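Local coordinates for flagellar brake protein YcgR (PDB 5Y6H), which acts as a flagellar brake, slowing the motor when bound to cyclic di-GMP, and is represented here by its N-terminal, FliG-binding domain, at residues I63-A75 against V82-Y94. Sequence-based numbering, arbitrary orientation.
Sequences IAVLKAQHITITA and VEFTVEQLQQSEY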
loop_
_atom_site.group_PDB
_atom_site.type_symbol
_atom_site.label_atom_id
_atom_site.label_comp_id
_atom_site.label_asym_id
_atom_site.label_seq_id
_atom_site.Cartn_x
_atom_site.Cartn_y
_atom_site.Cartn_z
ATOM N N ILE A 63 8.336 -1.494 -13.386
ATOM C CA ILE A 63 9.430 -2.465 -13.426
ATOM C C ILE A 63 10.369 -2.271 -12.242
ATOM O O ILE A 63 10.829 -3.245 -11.630
ATOM C CB ILE A 63 10.182 -2.363 -14.766
ATOM C CG1 ILE A 63 9.241 -2.707 -15.922
ATOM C CG2 ILE A 63 11.391 -3.280 -14.770
ATOM C CD1 ILE A 63 9.797 -2.364 -17.283
ATOM N N ALA A 64 10.676 -1.014 -11.904
ATOM C CA ALA A 64 11.541 -0.747 -10.757
ATOM C C ALA A 64 10.921 -1.266 -9.468
ATOM O O ALA A 64 11.609 -1.875 -8.640
ATOM C CB ALA A 64 11.824 0.751 -10.649
ATOM N N VAL A 65 9.622 -1.037 -9.305
ATOM C CA VAL A 65 8.905 -1.475 -8.110
ATOM C C VAL A 65 8.780 -2.994 -7.980
ATOM O O VAL A 65 8.622 -3.511 -6.874
ATOM C CB VAL A 65 7.496 -0.854 -8.045
ATOM C CG1 VAL A 65 6.781 -1.295 -6.777
ATOM C CG2 VAL A 65 7.581 0.663 -8.117
ATOM N N LEU A 66 8.848 -3.707 -9.101
ATOM C CA LEU A 66 8.728 -5.158 -9.071
ATOM C C LEU A 66 10.020 -5.849 -8.653
ATOM O O LEU A 66 9.980 -7.021 -8.260
ATOM C CB LEU A 66 8.275 -5.664 -10.441
ATOM C CG LEU A 66 6.805 -5.385 -10.760
ATOM C CD1 LEU A 66 6.547 -5.448 -12.260
ATOM C CD2 LEU A 66 5.900 -6.357 -10.014
ATOM N N LYS A 67 11.160 -5.163 -8.731
ATOM C CA LYS A 67 12.432 -5.720 -8.295
ATOM C C LYS A 67 12.925 -5.107 -6.995
ATOM O O LYS A 67 13.972 -5.524 -6.487
ATOM C CB LYS A 67 13.499 -5.547 -9.383
ATOM C CG LYS A 67 14.057 -4.136 -9.484
ATOM C CD LYS A 67 15.266 -4.080 -10.408
ATOM C CE LYS A 67 15.953 -2.723 -10.333
ATOM N NZ LYS A 67 17.346 -2.768 -10.862
ATOM N N ALA A 68 12.207 -4.132 -6.445
ATOM C CA ALA A 68 12.591 -3.552 -5.168
ATOM C C ALA A 68 12.380 -4.558 -4.041
ATOM O O ALA A 68 11.497 -5.419 -4.096
ATOM C CB ALA A 68 11.794 -2.278 -4.898
ATOM N N GLN A 69 13.210 -4.447 -3.008
ATOM C CA GLN A 69 13.145 -5.394 -1.905
ATOM C C GLN A 69 12.456 -4.841 -0.671
ATOM O O GLN A 69 12.226 -5.596 0.279
ATOM C CB GLN A 69 14.554 -5.879 -1.550
ATOM C CG GLN A 69 15.205 -6.569 -2.714
ATOM C CD GLN A 69 16.695 -6.573 -2.622
ATOM O OE1 GLN A 69 17.286 -7.599 -2.332
ATOM N NE2 GLN A 69 17.319 -5.433 -2.877
ATOM N N HIS A 70 12.132 -3.550 -0.658
ATOM C CA HIS A 70 11.222 -2.996 0.332
ATOM C C HIS A 70 10.484 -1.837 -0.318
ATOM O O HIS A 70 11.086 -1.043 -1.045
ATOM C CB HIS A 70 11.955 -2.530 1.594
ATOM C CG HIS A 70 12.405 -3.651 2.474
ATOM N ND1 HIS A 70 13.727 -4.022 2.591
ATOM C CD2 HIS A 70 11.706 -4.497 3.267
ATOM C CE1 HIS A 70 13.824 -5.040 3.427
ATOM N NE2 HIS A 70 12.611 -5.348 3.850
ATOM N N ILE A 71 9.180 -1.758 -0.069
ATOM C CA ILE A 71 8.319 -0.742 -0.666
ATOM C C ILE A 71 7.501 -0.113 0.452
ATOM O O ILE A 71 6.785 -0.820 1.172
ATOM C CB ILE A 71 7.388 -1.325 -1.746
ATOM C CG1 ILE A 71 8.189 -1.995 -2.868
ATOM C CG2 ILE A 71 6.478 -0.243 -2.307
ATOM C CD1 ILE A 71 8.325 -3.496 -2.713
ATOM N N THR A 72 7.606 1.205 0.600
ATOM C CA THR A 72 6.839 1.953 1.589
ATOM C C THR A 72 5.590 2.527 0.935
ATOM O O THR A 72 5.672 3.171 -0.117
ATOM C CB THR A 72 7.678 3.077 2.200
ATOM O OG1 THR A 72 8.783 2.510 2.912
ATOM C CG2 THR A 72 6.842 3.914 3.158
ATOM N N ILE A 73 4.437 2.292 1.554
ATOM C CA ILE A 73 3.151 2.726 1.024
ATOM C C ILE A 73 2.586 3.790 1.954
ATOM O O ILE A 73 2.484 3.570 3.168
ATOM C CB ILE A 73 2.190 1.534 0.868
ATOM C CG1 ILE A 73 2.825 0.484 -0.055
ATOM C CG2 ILE A 73 0.850 2.004 0.336
ATOM C CD1 ILE A 73 2.022 -0.770 -0.230
ATOM N N THR A 74 2.237 4.952 1.385
ATOM C CA THR A 74 1.708 6.082 2.141
ATOM C C THR A 74 0.402 6.568 1.528
ATOM O O THR A 74 0.206 6.508 0.311
ATOM C CB THR A 74 2.707 7.256 2.182
ATOM O OG1 THR A 74 3.128 7.569 0.847
ATOM C CG2 THR A 74 3.930 6.875 3.019
ATOM N N ALA A 75 -0.483 7.076 2.383
ATOM C CA ALA A 75 -1.736 7.666 1.935
ATOM C C ALA A 75 -2.221 8.610 3.023
ATOM O O ALA A 75 -2.119 8.295 4.211
ATOM C CB ALA A 75 -2.802 6.603 1.642
ATOM N N VAL A 82 -1.727 7.078 6.530
ATOM C CA VAL A 82 -1.450 5.650 6.616
ATOM C C VAL A 82 -0.042 5.419 6.088
ATOM O O VAL A 82 0.332 5.978 5.052
ATOM C CB VAL A 82 -2.481 4.837 5.810
ATOM C CG1 VAL A 82 -2.078 3.365 5.739
ATOM C CG2 VAL A 82 -3.875 5.000 6.407
ATOM N N GLU A 83 0.750 4.618 6.802
ATOM C CA GLU A 83 2.079 4.250 6.322
ATOM C C GLU A 83 2.396 2.816 6.720
ATOM O O GLU A 83 2.232 2.442 7.885
ATOM C CB GLU A 83 3.155 5.196 6.867
ATOM C CG GLU A 83 4.576 4.753 6.542
ATOM C CD GLU A 83 5.601 5.851 6.763
ATOM O OE1 GLU A 83 6.619 5.587 7.438
ATOM O OE2 GLU A 83 5.392 6.975 6.261
ATOM N N PHE A 84 2.847 2.018 5.755
ATOM C CA PHE A 84 3.314 0.669 6.044
ATOM C C PHE A 84 4.302 0.263 4.961
ATOM O O PHE A 84 4.410 0.907 3.916
ATOM C CB PHE A 84 2.153 -0.329 6.164
ATOM C CG PHE A 84 1.294 -0.441 4.927
ATOM C CD1 PHE A 84 1.498 -1.468 4.018
ATOM C CD2 PHE A 84 0.261 0.456 4.698
ATOM C CE1 PHE A 84 0.697 -1.591 2.897
ATOM C CE2 PHE A 84 -0.540 0.340 3.571
ATOM C CZ PHE A 84 -0.319 -0.683 2.670
ATOM N N THR A 85 5.043 -0.808 5.236
ATOM C CA THR A 85 6.071 -1.299 4.330
ATOM C C THR A 85 5.818 -2.768 4.031
ATOM O O THR A 85 5.482 -3.545 4.930
ATOM C CB THR A 85 7.476 -1.116 4.930
ATOM O OG1 THR A 85 7.709 0.274 5.181
ATOM C CG2 THR A 85 8.548 -1.636 3.982
ATOM N N VAL A 86 5.964 -3.140 2.759
ATOM C CA VAL A 86 5.884 -4.530 2.334
ATOM C C VAL A 86 7.228 -4.928 1.738
ATOM O O VAL A 86 8.017 -4.090 1.294
ATOM C CB VAL A 86 4.743 -4.768 1.326
ATOM C CG1 VAL A 86 3.395 -4.447 1.961
ATOM C CG2 VAL A 86 4.964 -3.930 0.084
ATOM N N GLU A 87 7.488 -6.233 1.735
ATOM C CA GLU A 87 8.794 -6.728 1.321
ATOM C C GLU A 87 8.871 -7.069 -0.158
ATOM O O GLU A 87 9.977 -7.138 -0.705
ATOM C CB GLU A 87 9.174 -7.965 2.142
ATOM C CG GLU A 87 9.284 -7.701 3.635
ATOM C CD GLU A 87 9.891 -8.867 4.387
ATOM O OE1 GLU A 87 10.479 -9.753 3.732
ATOM O OE2 GLU A 87 9.784 -8.895 5.632
ATOM N N GLN A 88 7.733 -7.274 -0.817
ATOM C CA GLN A 88 7.735 -7.749 -2.191
ATOM C C GLN A 88 6.387 -7.451 -2.832
ATOM O O GLN A 88 5.343 -7.580 -2.186
ATOM C CB GLN A 88 8.037 -9.252 -2.245
ATOM C CG GLN A 88 7.692 -9.937 -3.556
ATOM C CD GLN A 88 8.505 -11.198 -3.780
ATOM O OE1 GLN A 88 9.282 -11.611 -2.916
ATOM N NE2 GLN A 88 8.330 -11.816 -4.941
ATOM N N LEU A 89 6.425 -7.036 -4.095
ATOM C CA LEU A 89 5.248 -7.001 -4.948
ATOM C C LEU A 89 5.475 -7.909 -6.144
ATOM O O LEU A 89 6.594 -8.003 -6.660
ATOM C CB LEU A 89 4.919 -5.592 -5.446
ATOM C CG LEU A 89 4.977 -4.395 -4.499
ATOM C CD1 LEU A 89 4.356 -3.173 -5.153
ATOM C CD2 LEU A 89 4.259 -4.717 -3.220
ATOM N N GLN A 90 4.418 -8.590 -6.571
ATOM C CA GLN A 90 4.443 -9.371 -7.795
ATOM C C GLN A 90 3.417 -8.808 -8.767
ATOM O O GLN A 90 2.524 -8.048 -8.386
ATOM C CB GLN A 90 4.165 -10.852 -7.516
ATOM C CG GLN A 90 5.347 -11.590 -6.908
ATOM C CD GLN A 90 5.088 -13.073 -6.746
ATOM O OE1 GLN A 90 4.087 -13.597 -7.235
ATOM N NE2 GLN A 90 5.994 -13.760 -6.060
ATOM N N GLN A 91 3.552 -9.169 -10.038
ATOM C CA GLN A 91 2.604 -8.708 -11.040
ATOM C C GLN A 91 1.436 -9.678 -11.134
ATOM O O GLN A 91 1.620 -10.898 -11.121
ATOM C CB GLN A 91 3.269 -8.554 -12.407
ATOM C CG GLN A 91 2.301 -8.070 -13.485
ATOM C CD GLN A 91 2.993 -7.688 -14.774
ATOM O OE1 GLN A 91 4.219 -7.612 -14.830
ATOM N NE2 GLN A 91 2.211 -7.441 -15.818
ATOM N N SER A 92 0.233 -9.127 -11.220
ATOM C CA SER A 92 -0.977 -9.926 -11.355
ATOM C C SER A 92 -1.916 -9.186 -12.301
ATOM O O SER A 92 -1.503 -8.324 -13.085
ATOM C CB SER A 92 -1.604 -10.206 -9.980
ATOM O OG SER A 92 -2.607 -11.203 -10.082
ATOM N N GLU A 93 -3.201 -9.505 -12.208
ATOM C CA GLU A 93 -4.229 -8.998 -13.103
ATOM C C GLU A 93 -5.443 -8.598 -12.281
ATOM O O GLU A 93 -5.796 -9.284 -11.319
ATOM C CB GLU A 93 -4.632 -10.065 -14.131
ATOM C CG GLU A 93 -5.148 -9.518 -15.443
ATOM C CD GLU A 93 -5.450 -10.608 -16.454
ATOM O OE1 GLU A 93 -6.195 -10.329 -17.417
ATOM O OE2 GLU A 93 -4.944 -11.740 -16.288
ATOM N N TYR A 94 -6.085 -7.494 -12.662
ATOM C CA TYR A 94 -7.317 -7.071 -12.005
ATOM C C TYR A 94 -8.125 -6.221 -12.971
ATOM O O TYR A 94 -7.629 -5.203 -13.466
ATOM C CB TYR A 94 -7.040 -6.283 -10.719
ATOM C CG TYR A 94 -8.281 -5.989 -9.890
ATOM C CD1 TYR A 94 -8.868 -6.977 -9.109
ATOM C CD2 TYR A 94 -8.858 -4.725 -9.886
ATOM C CE1 TYR A 94 -9.997 -6.716 -8.349
ATOM C CE2 TYR A 94 -9.988 -4.453 -9.130
ATOM C CZ TYR A 94 -10.554 -5.453 -8.365
ATOM O OH TYR A 94 -11.676 -5.188 -7.611
HETATM O O HOH W 1 8.946 -5.935 -5.330
HETATM O O HOH W 2 8.337 -9.248 -8.800
#
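Strands 71-75 and 82-86 run antiparallel, their axes 163° apart, with paired N-H···O=C bonds at Ile71-Val86, Ile73-Phe84 and Ala75-Val82; the straightest joins Ile73 N to Phe84 O at 2.7 Å. On the buried face, Phe84 has CG between its backbone N and carbonyl carbon (chi1 59°), which folds the ring over Ile73: CB of Ile73 lies above the ring face, 4.0 Å from the centroid, in a CH-pi contact, and CD1 reaches Phe84 CE1 at 3.5 Å. A leucine here removes the flat ring, which would probably leave a gap beside Ile73 CB and CD1. The two strands form a beta hairpin in the antiparallel sheet of the PilZN domain, flanked by strands 30-34 and 108-111. Across its other face Thr72 OG1 and Thr85 OG1 make a weak hydrogen bond (3.4 Å), while Glu83 OE2 passes Thr74 CG2 at 3.6 Å and is hydrogen-bonded to Tyr4 OH. Beyond the hairpin, Leu89 CG packs on Ile71 CD1 at 3.9 Å, and Leu89 CD1 presses tightly against Val65 CG1 from helix 59-67, at 3.5 Å. Two waters bridge the backbones here: one accepts from Leu89 N and lies 2.9 Å from both Val65 O and Ala68 O, the other donates to Leu66 O and Leu89 O.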